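Local coordinates for alpha-glucosidase (Pseudoalteromonas sp. K8, PDB 5HQA), which hydrolyses alpha-glucosides as a calcium-containing, chloride-activated member of glycoside hydrolase family 97, at residues Asn151-Val156 with Trp409-Phe414; Tyr192-Leu197 with Glu437-Thr442; Leu538-Ala543 with Asn627-Thr632. All coordinates share one frame; numbering follows the deposited sequence.

From the N terminus, the chain lays down 151-156, a loop between strands 141-144 and 158-161, and then 192-197, which leads into strand 195-199; both belong to the N-terminal beta-rich part. Interaction 1 closes its loop when 409-414 reaches 151-156. Interaction 2 closes later, when 437-442, in the loop after barrel strand 432-435, reaches 192-197. The two contacts cross along the chain, and in space they touch, with centres about 7 Å apart. Together they stitch the N-terminal part to the TIM barrel beside the calcium site. Interaction 3 follows in series, its centre about 37 Å from that of interaction 1 and about 39 Å from that of interaction 2, joining helix 541-549 to the C-terminal sheet.

Interaction 1 of 3, residues Asn151-Val156 with Trp409-Phe414; sequences NRYEYV and WHDGQF. With CA (calcium ion), chain C; AC1 (4,6-dideoxy-4-{[(1S,4R,5S,6S)-4,5,6-trihydroxy-3-(hydroxymethyl)cyclohex-2-en-1-yl]amino}-alpha-D-glucopyranose), chain B.
R152 and H410 meet where a type II' beta turn, N151 to E154, carries the N-terminal part of the enzyme up to the loop 409-412, itself a type I turn leading into the helix that starts at Q413. The contact is a CH-pi interaction: R152 CD stands over one face of the imidazole, 3.5 Å from the ring centroid of H410 and shifted toward CE1. The arginine chain bends at chi3 (-44°), so CD lies on the ring while the guanidinium turns off toward the sugar, its plane 51° from that of the imidazole. The histidine is held at the same rim, NE2 hydrogen-bonding to Y389 O, while R152 NH1 donates to A391 O. R152 NH2 serves the active site. It forms a short salt bridge of 2.6 Å to E154 OE2. Its bond to O2 of the acarbose unit AC1, at the guanidinium edge, is long (3.3 Å) but nearly straight (171°), and AC1 O2 in turn donates to E154 OE2. E154 binds the calcium ion through OE1 at 2.4 Å, alongside E437, E455 and E461. Toward the calcium R152 is a second-shell group, likely to fix the rotation of the E154 carboxylate and to offset its charge. Farther along, Y153 and D411 run obliquely to each other, Y153 OH lying 3.8 Å from D411 CB. Their polar ends have other partners, K440 N for the phenol and T210 OG1 for the carboxylate, and a shared water, 2.6 Å from Y153 OH, donates to D411 OD2 at 2.8 Å.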
loop_
_atom_site.group_PDB
_atom_site.type_symbol
_atom_site.label_atom_id
_atom_site.label_comp_id
_atom_site.label_asym_id
_atom_site.label_seq_id
_atom_site.Cartn_x
_atom_site.Cartn_y
_atom_site.Cartn_z
ATOM N N ASN A 151 0.892 -7.783 -15.655
ATOM C CA ASN A 151 1.525 -6.660 -14.971
ATOM C C ASN A 151 1.179 -6.567 -13.488
ATOM O O ASN A 151 1.334 -5.494 -12.900
ATOM C CB ASN A 151 1.200 -5.330 -15.662
ATOM C CG ASN A 151 2.423 -4.425 -15.752
ATOM O OD1 ASN A 151 3.542 -4.911 -15.917
ATOM N ND2 ASN A 151 2.225 -3.120 -15.618
ATOM N N ARG A 152 0.743 -7.666 -12.865
ATOM C CA ARG A 152 0.669 -7.776 -11.386
ATOM C C ARG A 152 -0.333 -6.745 -10.866
ATOM O O ARG A 152 -1.495 -6.745 -11.305
ATOM C CB ARG A 152 2.080 -7.653 -10.800
ATOM C CG ARG A 152 3.129 -8.661 -11.323
ATOM C CD ARG A 152 4.537 -8.270 -10.821
ATOM N NE ARG A 152 4.699 -6.834 -10.982
ATOM C CZ ARG A 152 5.122 -6.250 -12.089
ATOM N NH1 ARG A 152 5.491 -6.977 -13.128
ATOM N NH2 ARG A 152 5.190 -4.933 -12.147
ATOM N N TYR A 153 0.049 -5.870 -9.931
ATOM C CA TYR A 153 -0.848 -4.839 -9.425
ATOM C C TYR A 153 -0.767 -3.547 -10.223
ATOM O O TYR A 153 -1.516 -2.607 -9.927
ATOM C CB TYR A 153 -0.538 -4.513 -7.954
ATOM C CG TYR A 153 -0.612 -5.672 -6.983
ATOM C CD1 TYR A 153 -1.818 -6.331 -6.734
ATOM C CD2 TYR A 153 0.519 -6.073 -6.272
ATOM C CE1 TYR A 153 -1.886 -7.389 -5.816
ATOM C CE2 TYR A 153 0.465 -7.118 -5.359
ATOM C CZ TYR A 153 -0.738 -7.772 -5.138
ATOM O OH TYR A 153 -0.774 -8.810 -4.233
ATOM N N GLU A 154 0.131 -3.462 -11.206
ATOM C CA GLU A 154 0.413 -2.189 -11.873
ATOM C C GLU A 154 -0.524 -2.004 -13.069
ATOM O O GLU A 154 -0.148 -2.137 -14.237
ATOM C CB GLU A 154 1.885 -2.115 -12.270
ATOM C CG GLU A 154 2.811 -1.930 -11.056
ATOM C CD GLU A 154 4.298 -1.962 -11.413
ATOM O OE1 GLU A 154 5.123 -1.506 -10.587
ATOM O OE2 GLU A 154 4.642 -2.449 -12.512
ATOM N N TYR A 155 -1.778 -1.678 -12.746
ATOM C CA TYR A 155 -2.817 -1.385 -13.726
ATOM C C TYR A 155 -3.535 -0.104 -13.331
ATOM O O TYR A 155 -3.628 0.221 -12.145
ATOM C CB TYR A 155 -3.853 -2.515 -13.803
ATOM C CG TYR A 155 -3.332 -3.754 -14.474
ATOM C CD1 TYR A 155 -3.418 -3.893 -15.855
ATOM C CD2 TYR A 155 -2.742 -4.781 -13.737
ATOM C CE1 TYR A 155 -2.937 -5.033 -16.493
ATOM C CE2 TYR A 155 -2.255 -5.919 -14.365
ATOM C CZ TYR A 155 -2.357 -6.038 -15.747
ATOM O OH TYR A 155 -1.886 -7.158 -16.394
ATOM N N VAL A 156 -4.070 0.613 -14.316
ATOM C CA VAL A 156 -4.990 1.696 -13.975
ATOM C C VAL A 156 -6.348 1.092 -13.632
ATOM O O VAL A 156 -6.698 -0.004 -14.085
ATOM C CB VAL A 156 -5.097 2.736 -15.111
ATOM C CG1 VAL A 156 -3.722 3.336 -15.417
ATOM C CG2 VAL A 156 -5.725 2.123 -16.360
ATOM N N TRP A 409 3.982 -17.207 -8.633
ATOM C CA TRP A 409 3.323 -15.913 -8.561
ATOM C C TRP A 409 3.919 -15.060 -7.448
ATOM O O TRP A 409 4.343 -15.573 -6.406
ATOM C CB TRP A 409 1.833 -16.095 -8.295
ATOM C CG TRP A 409 1.086 -16.692 -9.444
ATOM C CD1 TRP A 409 0.836 -18.013 -9.662
ATOM C CD2 TRP A 409 0.486 -15.981 -10.536
ATOM N NE1 TRP A 409 0.121 -18.175 -10.831
ATOM C CE2 TRP A 409 -0.104 -16.941 -11.388
ATOM C CE3 TRP A 409 0.383 -14.620 -10.874
ATOM C CZ2 TRP A 409 -0.788 -16.588 -12.561
ATOM C CZ3 TRP A 409 -0.284 -14.270 -12.051
ATOM C CH2 TRP A 409 -0.856 -15.253 -12.879
ATOM N N HIS A 410 3.916 -13.738 -7.666
ATOM C CA HIS A 410 4.330 -12.813 -6.612
ATOM C C HIS A 410 3.456 -12.924 -5.375
ATOM O O HIS A 410 3.899 -12.549 -4.290
ATOM C CB HIS A 410 4.274 -11.359 -7.090
ATOM C CG HIS A 410 5.327 -11.000 -8.094
ATOM N ND1 HIS A 410 5.306 -11.461 -9.394
ATOM C CD2 HIS A 410 6.418 -10.200 -7.993
ATOM C CE1 HIS A 410 6.350 -10.972 -10.045
ATOM N NE2 HIS A 410 7.039 -10.202 -9.218
ATOM N N ASP A 411 2.217 -13.403 -5.511
ATOM C CA ASP A 411 1.283 -13.381 -4.388
ATOM C C ASP A 411 0.843 -14.781 -3.954
ATOM O O ASP A 411 -0.164 -14.927 -3.251
ATOM C CB ASP A 411 0.079 -12.479 -4.705
ATOM C CG ASP A 411 -0.660 -12.854 -5.990
ATOM O OD1 ASP A 411 -0.013 -13.195 -7.008
ATOM O OD2 ASP A 411 -1.914 -12.757 -5.992
ATOM N N GLY A 412 1.598 -15.823 -4.321
ATOM C CA GLY A 412 1.357 -17.133 -3.752
ATOM C C GLY A 412 1.986 -17.290 -2.367
ATOM O O GLY A 412 2.727 -16.432 -1.885
ATOM N N GLN A 413 1.667 -18.418 -1.718
ATOM C CA GLN A 413 2.241 -18.709 -0.403
ATOM C C GLN A 413 3.768 -18.676 -0.431
ATOM O O GLN A 413 4.402 -18.159 0.498
ATOM C CB GLN A 413 1.748 -20.071 0.091
ATOM C CG GLN A 413 2.363 -20.526 1.412
ATOM C CD GLN A 413 1.897 -21.914 1.803
ATOM O OE1 GLN A 413 1.573 -22.737 0.945
ATOM N NE2 GLN A 413 1.850 -22.180 3.103
ATOM N N PHE A 414 4.379 -19.223 -1.486
ATOM C CA PHE A 414 5.838 -19.227 -1.563
ATOM C C PHE A 414 6.401 -17.813 -1.447
ATOM O O PHE A 414 7.307 -17.555 -0.646
ATOM C CB PHE A 414 6.316 -19.872 -2.868
ATOM C CG PHE A 414 7.785 -19.671 -3.108
ATOM C CD1 PHE A 414 8.722 -20.445 -2.425
ATOM C CD2 PHE A 414 8.236 -18.666 -3.963
ATOM C CE1 PHE A 414 10.085 -20.237 -2.615
ATOM C CE2 PHE A 414 9.602 -18.453 -4.152
ATOM C CZ PHE A 414 10.521 -19.239 -3.477
HETATM CA CA CA C . 7.496 -0.974 -10.441
HETATM C C1 AC1 B . 8.655 -2.960 -15.764
HETATM O O2 AC1 B . 6.568 -3.584 -14.770
HETATM C C2 AC1 B . 7.927 -3.237 -14.457
HETATM C C4A AC1 B . 12.887 0.740 -10.312
HETATM C C3 AC1 B . 7.995 -2.060 -13.521
HETATM O O3 AC1 B . 7.238 -2.325 -12.327
HETATM C C4 AC1 B . 9.433 -1.738 -13.210
HETATM N N4A AC1 B . 9.597 -0.780 -12.071
HETATM C C5 AC1 B . 9.891 -1.148 -14.534
HETATM O O5 AC1 B . 9.958 -2.253 -15.528
HETATM C C6 AC1 B . 11.222 -0.462 -14.492
HETATM C C1B AC1 B . 10.594 -1.204 -11.024
HETATM C C2B AC1 B . 10.615 -0.097 -9.776
HETATM O O2B AC1 B . 9.263 0.123 -9.373
HETATM C C3B AC1 B . 11.297 1.076 -10.143
HETATM O O3B AC1 B . 11.181 2.134 -9.158
HETATM O O4 AC1 B . 13.574 1.871 -10.809
HETATM C C5B AC1 B . 13.136 -0.391 -11.176
HETATM C C7B AC1 B . 11.916 -1.413 -11.512
HETATM C C6B AC1 B . 14.579 -0.920 -11.238
HETATM O O6B AC1 B . 14.836 -1.590 -10.044
HETATM O O HOH W 1 -2.694 -10.547 -4.427
#

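Interaction 2 of 3, residues Tyr192-Leu197 with Glu437-Thr442; sequences YAAMVL and EPIKDT. With CA (calcium ion), chain C; AC1 (4,6-dideoxy-4-{[(1S,4R,5S,6S)-4,5,6-trihydroxy-3-(hydroxymethyl)cyclohex-2-en-1-yl]amino}-alpha-D-glucopyranose), chain B.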
loop_
_atom_site.group_PDB
_atom_site.type_symbol
_atom_site.label_atom_id
_atom_site.label_comp_id
_atom_site.label_asym_id
_atom_site.label_seq_id
_atom_site.Cartn_x
_atom_site.Cartn_y
_atom_site.Cartn_z
ATOM N N TYR A 192 0.410 -18.102 3.796
ATOM C CA TYR A 192 -0.836 -18.413 3.117
ATOM C C TYR A 192 -0.777 -17.753 1.750
ATOM O O TYR A 192 0.077 -16.900 1.494
ATOM C CB TYR A 192 -2.029 -17.918 3.936
ATOM C CG TYR A 192 -3.358 -18.621 3.713
ATOM C CD1 TYR A 192 -3.685 -19.781 4.421
ATOM C CD2 TYR A 192 -4.314 -18.088 2.840
ATOM C CE1 TYR A 192 -4.917 -20.406 4.243
ATOM C CE2 TYR A 192 -5.553 -18.704 2.660
ATOM C CZ TYR A 192 -5.842 -19.863 3.364
ATOM O OH TYR A 192 -7.064 -20.467 3.192
ATOM N N ALA A 193 -1.675 -18.173 0.868
ATOM C CA ALA A 193 -1.751 -17.621 -0.479
ATOM C C ALA A 193 -2.664 -16.400 -0.492
ATOM O O ALA A 193 -3.695 -16.380 0.185
ATOM C CB ALA A 193 -2.277 -18.675 -1.459
ATOM N N ALA A 194 -2.292 -15.386 -1.276
ATOM C CA ALA A 194 -3.137 -14.202 -1.375
ATOM C C ALA A 194 -4.489 -14.553 -1.981
ATOM O O ALA A 194 -4.609 -15.449 -2.820
ATOM C CB ALA A 194 -2.477 -13.113 -2.225
ATOM N N MET A 195 -5.511 -13.818 -1.554
ATOM C CA MET A 195 -6.861 -13.964 -2.078
ATOM C C MET A 195 -7.072 -12.993 -3.237
ATOM O O MET A 195 -6.861 -11.784 -3.098
ATOM C CB MET A 195 -7.882 -13.709 -0.972
ATOM C CG MET A 195 -9.328 -13.805 -1.419
ATOM S SD MET A 195 -10.444 -13.490 -0.019
ATOM C CE MET A 195 -10.193 -11.727 0.275
ATOM N N VAL A 196 -7.478 -13.533 -4.370
ATOM C CA VAL A 196 -8.042 -12.798 -5.490
ATOM C C VAL A 196 -9.546 -13.045 -5.455
ATOM O O VAL A 196 -9.993 -14.058 -4.911
ATOM C CB VAL A 196 -7.365 -13.324 -6.778
ATOM C CG1 VAL A 196 -8.250 -13.227 -7.981
ATOM C CG2 VAL A 196 -5.989 -12.664 -6.961
ATOM N N LEU A 197 -10.350 -12.123 -5.991
ATOM C CA LEU A 197 -11.801 -12.299 -5.976
ATOM C C LEU A 197 -12.289 -12.689 -7.364
ATOM O O LEU A 197 -12.023 -11.987 -8.342
ATOM C CB LEU A 197 -12.520 -11.035 -5.503
ATOM C CG LEU A 197 -12.197 -10.650 -4.057
ATOM C CD1 LEU A 197 -12.912 -9.359 -3.666
ATOM C CD2 LEU A 197 -12.546 -11.804 -3.112
ATOM N N GLU A 437 7.269 -4.233 -6.668
ATOM C CA GLU A 437 6.632 -5.474 -7.095
ATOM C C GLU A 437 6.416 -6.387 -5.884
ATOM O O GLU A 437 6.964 -7.492 -5.819
ATOM C CB GLU A 437 7.429 -6.184 -8.184
ATOM C CG GLU A 437 7.616 -5.311 -9.428
ATOM C CD GLU A 437 8.657 -4.222 -9.211
ATOM O OE1 GLU A 437 9.750 -4.562 -8.714
ATOM O OE2 GLU A 437 8.375 -3.026 -9.490
ATOM N N PRO A 438 5.616 -5.945 -4.906
ATOM C CA PRO A 438 5.503 -6.649 -3.628
ATOM C C PRO A 438 4.304 -7.567 -3.595
ATOM O O PRO A 438 3.557 -7.669 -4.574
ATOM C CB PRO A 438 5.287 -5.496 -2.650
ATOM C CG PRO A 438 4.337 -4.615 -3.439
ATOM C CD PRO A 438 4.797 -4.721 -4.901
ATOM N N ILE A 439 4.098 -8.212 -2.449
ATOM C CA ILE A 439 2.761 -8.645 -2.061
ATOM C C ILE A 439 1.998 -7.412 -1.589
ATOM O O ILE A 439 2.578 -6.480 -1.017
ATOM C CB ILE A 439 2.833 -9.728 -0.963
ATOM C CG1 ILE A 439 1.432 -10.179 -0.532
ATOM C CG2 ILE A 439 3.598 -9.211 0.271
ATOM C CD1 ILE A 439 0.668 -10.942 -1.612
ATOM N N LYS A 440 0.692 -7.387 -1.844
ATOM C CA LYS A 440 -0.129 -6.280 -1.369
ATOM C C LYS A 440 0.002 -6.126 0.143
ATOM O O LYS A 440 0.272 -7.090 0.869
ATOM C CB LYS A 440 -1.590 -6.509 -1.749
ATOM C CG LYS A 440 -2.197 -7.725 -1.033
ATOM C CD LYS A 440 -3.505 -8.171 -1.686
ATOM C CE LYS A 440 -4.071 -9.382 -0.954
ATOM N NZ LYS A 440 -5.347 -9.886 -1.556
ATOM N N ASP A 441 -0.157 -4.885 0.604
ATOM C CA ASP A 441 -0.093 -4.566 2.026
ATOM C C ASP A 441 -1.306 -5.167 2.731
ATOM O O ASP A 441 -2.442 -4.997 2.277
ATOM C CB ASP A 441 -0.056 -3.039 2.191
ATOM C CG ASP A 441 0.256 -2.584 3.621
ATOM O OD1 ASP A 441 -0.029 -3.333 4.584
ATOM O OD2 ASP A 441 0.783 -1.446 3.772
ATOM N N THR A 442 -1.072 -5.915 3.815
ATOM C CA THR A 442 -2.179 -6.439 4.613
ATOM C C THR A 442 -2.026 -6.055 6.082
ATOM O O THR A 442 -2.592 -6.721 6.959
ATOM C CB THR A 442 -2.320 -7.961 4.453
ATOM O OG1 THR A 442 -1.126 -8.621 4.892
ATOM C CG2 THR A 442 -2.564 -8.314 2.978
HETATM CA CA CA C . 7.496 -0.974 -10.441
HETATM C C1 AC1 B . 8.655 -2.960 -15.764
HETATM O O2 AC1 B . 6.568 -3.584 -14.770
HETATM C C2 AC1 B . 7.927 -3.237 -14.457
HETATM C C4A AC1 B . 12.887 0.740 -10.312
HETATM C C3 AC1 B . 7.995 -2.060 -13.521
HETATM O O3 AC1 B . 7.238 -2.325 -12.327
HETATM C C4 AC1 B . 9.433 -1.738 -13.210
HETATM N N4A AC1 B . 9.597 -0.780 -12.071
HETATM C C5 AC1 B . 9.891 -1.148 -14.534
HETATM O O5 AC1 B . 9.958 -2.253 -15.528
HETATM C C6 AC1 B . 11.222 -0.462 -14.492
HETATM C C1B AC1 B . 10.594 -1.204 -11.024
HETATM C C2B AC1 B . 10.615 -0.097 -9.776
HETATM O O2B AC1 B . 9.263 0.123 -9.373
HETATM C C3B AC1 B . 11.297 1.076 -10.143
HETATM O O3B AC1 B . 11.181 2.134 -9.158
HETATM O O4 AC1 B . 13.574 1.871 -10.809
HETATM C C5B AC1 B . 13.136 -0.391 -11.176
HETATM C C7B AC1 B . 11.916 -1.413 -11.512
HETATM C C6B AC1 B . 14.579 -0.920 -11.238
HETATM O O6B AC1 B . 14.836 -1.590 -10.044
#
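No aromatic ring lies between A194-M195 and I439-K440; the flat group reached across the contact is the backbone carbonyl of M195, met at its oxygen end, with K440 NZ 2.9 Å from M195 O. The ammonium comes from the far end of an outstretched chain. K440 CG sits between the backbone N and the carbonyl carbon (chi1 66°), and beyond it the chain is fully extended, which carries the charge across to the strand. There NZ forms a salt bridge with E186 OE1 and a hydrogen bond with T170 OG1. The same E186 oxygen accepts M195 N, so one carboxylate ties the lysine to the start of strand 195-199. On the way, K440 CE passes A194 CB at 4.3 Å. A194 CB also packs against I439 CD1, 3.9 Å away. All four touching residues are buried, K440 among them, and its charge is met by E186. At the first residue of 437-442, E437 sends OE2 to the calcium ion at 2.4 Å, and I439 and K440, two and three residues on, are the ones that meet the N-terminal part. This is an interface between a beta-rich N-terminal module of the galactose-mutarotase clan and a TIM barrel, made by the loop after a barrel strand, where the calcium and glycan site of this family 97 enzyme lies.

Interaction 3 of 3, residues Leu538-Ala543 with Asn627-Thr632; sequences LAKPDA and NPYDLT
The start of helix 541-549 and the start of strand 631-638 face each other here, joining the end of the barrel part to an outermost strand of the C-terminal antiparallel sheet. K540 occupies the N-cap position, with P541 opening the first turn behind it, and its side chain reaches out to Y629. The two side chains cross at about a right angle: K540 CE lies 3.8 Å from Y629 CD1, and K540 NZ 3.9 Å from Y629 CE1, an oblique approach along one side of the ring. The lysine is extended as far as CE and then bends at chi4 (77°), which brings the ammonium to F495 O, its hydrogen-bond partner, while it stays beside the ring. Y629 has further partners: P628 CG sits over one face, 4.0 Å above the ring plane of Y629 and offset toward the rim, while Y629 OH bonds to S498 OG and L497 N. Lysine and tyrosine are thus both tied to the loop 495-498. With an alanine here in place of K540, F495 O would probably be left without its ammonium partner, and the CD1-CE1 side of the tyrosine ring would lose its aliphatic neighbour. One helical turn on, the contact becomes wholly apolar: A543 CB meets L631 CD2 at 3.9 Å. L631 also touches A514 of helix 513-522, and A543 touches F495. Behind the leucine, backbone bonds from T632 to K617 hold the strand in its sheet. Far from the metal and sugar sites, this is a helix-to-sheet interface between a TIM-barrel module and the beta domain that follows it.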
loop_
_atom_site.group_PDB
_atom_site.type_symbol
_atom_site.label_atom_id
_atom_site.label_comp_id
_atom_site.label_asym_id
_atom_site.label_seq_id
_atom_site.Cartn_x
_atom_site.Cartn_y
_atom_site.Cartn_z
ATOM N N LEU A 538 15.879 23.097 -8.020
ATOM C CA LEU A 538 16.563 24.385 -7.944
ATOM C C LEU A 538 15.939 25.418 -8.874
ATOM O O LEU A 538 16.080 26.625 -8.634
ATOM C CB LEU A 538 18.047 24.211 -8.274
ATOM C CG LEU A 538 18.856 23.317 -7.327
ATOM C CD1 LEU A 538 20.296 23.171 -7.814
ATOM C CD2 LEU A 538 18.815 23.874 -5.925
ATOM N N ALA A 539 15.251 24.973 -9.926
ATOM C CA ALA A 539 14.572 25.896 -10.826
ATOM C C ALA A 539 13.296 26.475 -10.222
ATOM O O ALA A 539 12.813 27.502 -10.711
ATOM C CB ALA A 539 14.240 25.194 -12.149
ATOM N N LYS A 540 12.735 25.841 -9.187
ATOM C CA LYS A 540 11.455 26.256 -8.606
ATOM C C LYS A 540 11.550 26.253 -7.082
ATOM O O LYS A 540 10.853 25.496 -6.400
ATOM C CB LYS A 540 10.328 25.336 -9.076
ATOM C CG LYS A 540 10.103 25.299 -10.595
ATOM C CD LYS A 540 8.888 24.421 -10.912
ATOM C CE LYS A 540 8.466 24.506 -12.372
ATOM N NZ LYS A 540 9.359 23.714 -13.254
ATOM N N PRO A 541 12.393 27.117 -6.508
ATOM C CA PRO A 541 12.612 27.044 -5.056
ATOM C C PRO A 541 11.388 27.386 -4.216
ATOM O O PRO A 541 11.250 26.844 -3.109
ATOM C CB PRO A 541 13.762 28.039 -4.820
ATOM C CG PRO A 541 13.795 28.900 -6.021
ATOM C CD PRO A 541 13.286 28.094 -7.157
ATOM N N ASP A 542 10.494 28.264 -4.679
ATOM C CA ASP A 542 9.330 28.593 -3.858
ATOM C C ASP A 542 8.409 27.389 -3.719
ATOM O O ASP A 542 7.942 27.072 -2.616
ATOM C CB ASP A 542 8.577 29.779 -4.448
ATOM C CG ASP A 542 9.369 31.084 -4.334
ATOM O OD1 ASP A 542 10.089 31.276 -3.323
ATOM O OD2 ASP A 542 9.272 31.920 -5.260
ATOM N N ALA A 543 8.132 26.709 -4.834
ATOM C CA ALA A 543 7.344 25.483 -4.771
ATOM C C ALA A 543 8.075 24.410 -3.981
ATOM O O ALA A 543 7.456 23.651 -3.225
ATOM C CB ALA A 543 7.036 24.985 -6.186
ATOM N N ASN A 627 -0.941 24.200 -19.584
ATOM C CA ASN A 627 -0.564 25.232 -18.629
ATOM C C ASN A 627 -0.443 24.646 -17.224
ATOM O O ASN A 627 -1.087 25.142 -16.291
ATOM C CB ASN A 627 -1.588 26.369 -18.674
ATOM C CG ASN A 627 -1.061 27.649 -18.074
ATOM O OD1 ASN A 627 0.148 27.856 -17.985
ATOM N ND2 ASN A 627 -1.972 28.525 -17.662
ATOM N N PRO A 628 0.374 23.604 -17.018
ATOM C CA PRO A 628 0.398 22.954 -15.700
ATOM C C PRO A 628 1.185 23.698 -14.637
ATOM O O PRO A 628 1.047 23.360 -13.452
ATOM C CB PRO A 628 1.068 21.602 -15.991
ATOM C CG PRO A 628 2.045 21.951 -17.085
ATOM C CD PRO A 628 1.335 22.976 -17.949
ATOM N N TYR A 629 2.014 24.672 -15.002
ATOM C CA TYR A 629 2.908 25.261 -14.016
ATOM C C TYR A 629 2.342 26.496 -13.323
ATOM O O TYR A 629 2.939 26.946 -12.341
ATOM C CB TYR A 629 4.246 25.633 -14.654
ATOM C CG TYR A 629 4.994 24.466 -15.266
ATOM C CD1 TYR A 629 5.484 23.433 -14.473
ATOM C CD2 TYR A 629 5.230 24.410 -16.635
ATOM C CE1 TYR A 629 6.183 22.367 -15.034
ATOM C CE2 TYR A 629 5.923 23.348 -17.205
ATOM C CZ TYR A 629 6.399 22.331 -16.394
ATOM O OH TYR A 629 7.100 21.281 -16.953
ATOM N N ASP A 630 1.238 27.068 -13.801
ATOM C CA ASP A 630 0.693 28.249 -13.135
ATOM C C ASP A 630 0.392 27.920 -11.684
ATOM O O ASP A 630 -0.349 26.974 -11.394
ATOM C CB ASP A 630 -0.568 28.740 -13.838
ATOM C CG ASP A 630 -0.267 29.546 -15.093
ATOM O OD1 ASP A 630 0.889 29.523 -15.577
ATOM O OD2 ASP A 630 -1.199 30.206 -15.596
ATOM N N LEU A 631 0.975 28.694 -10.775
ATOM C CA LEU A 631 0.956 28.379 -9.358
ATOM C C LEU A 631 0.789 29.665 -8.563
ATOM O O LEU A 631 1.364 30.698 -8.917
ATOM C CB LEU A 631 2.250 27.672 -8.948
ATOM C CG LEU A 631 2.357 27.221 -7.494
ATOM C CD1 LEU A 631 1.525 25.971 -7.279
ATOM C CD2 LEU A 631 3.815 26.972 -7.142
ATOM N N THR A 632 -0.001 29.602 -7.496
ATOM C CA THR A 632 -0.143 30.713 -6.564
ATOM C C THR A 632 0.258 30.227 -5.181
ATOM O O THR A 632 -0.165 29.149 -4.759
ATOM C CB THR A 632 -1.578 31.247 -6.548
ATOM O OG1 THR A 632 -1.887 31.785 -7.835
ATOM C CG2 THR A 632 -1.744 32.347 -5.487
#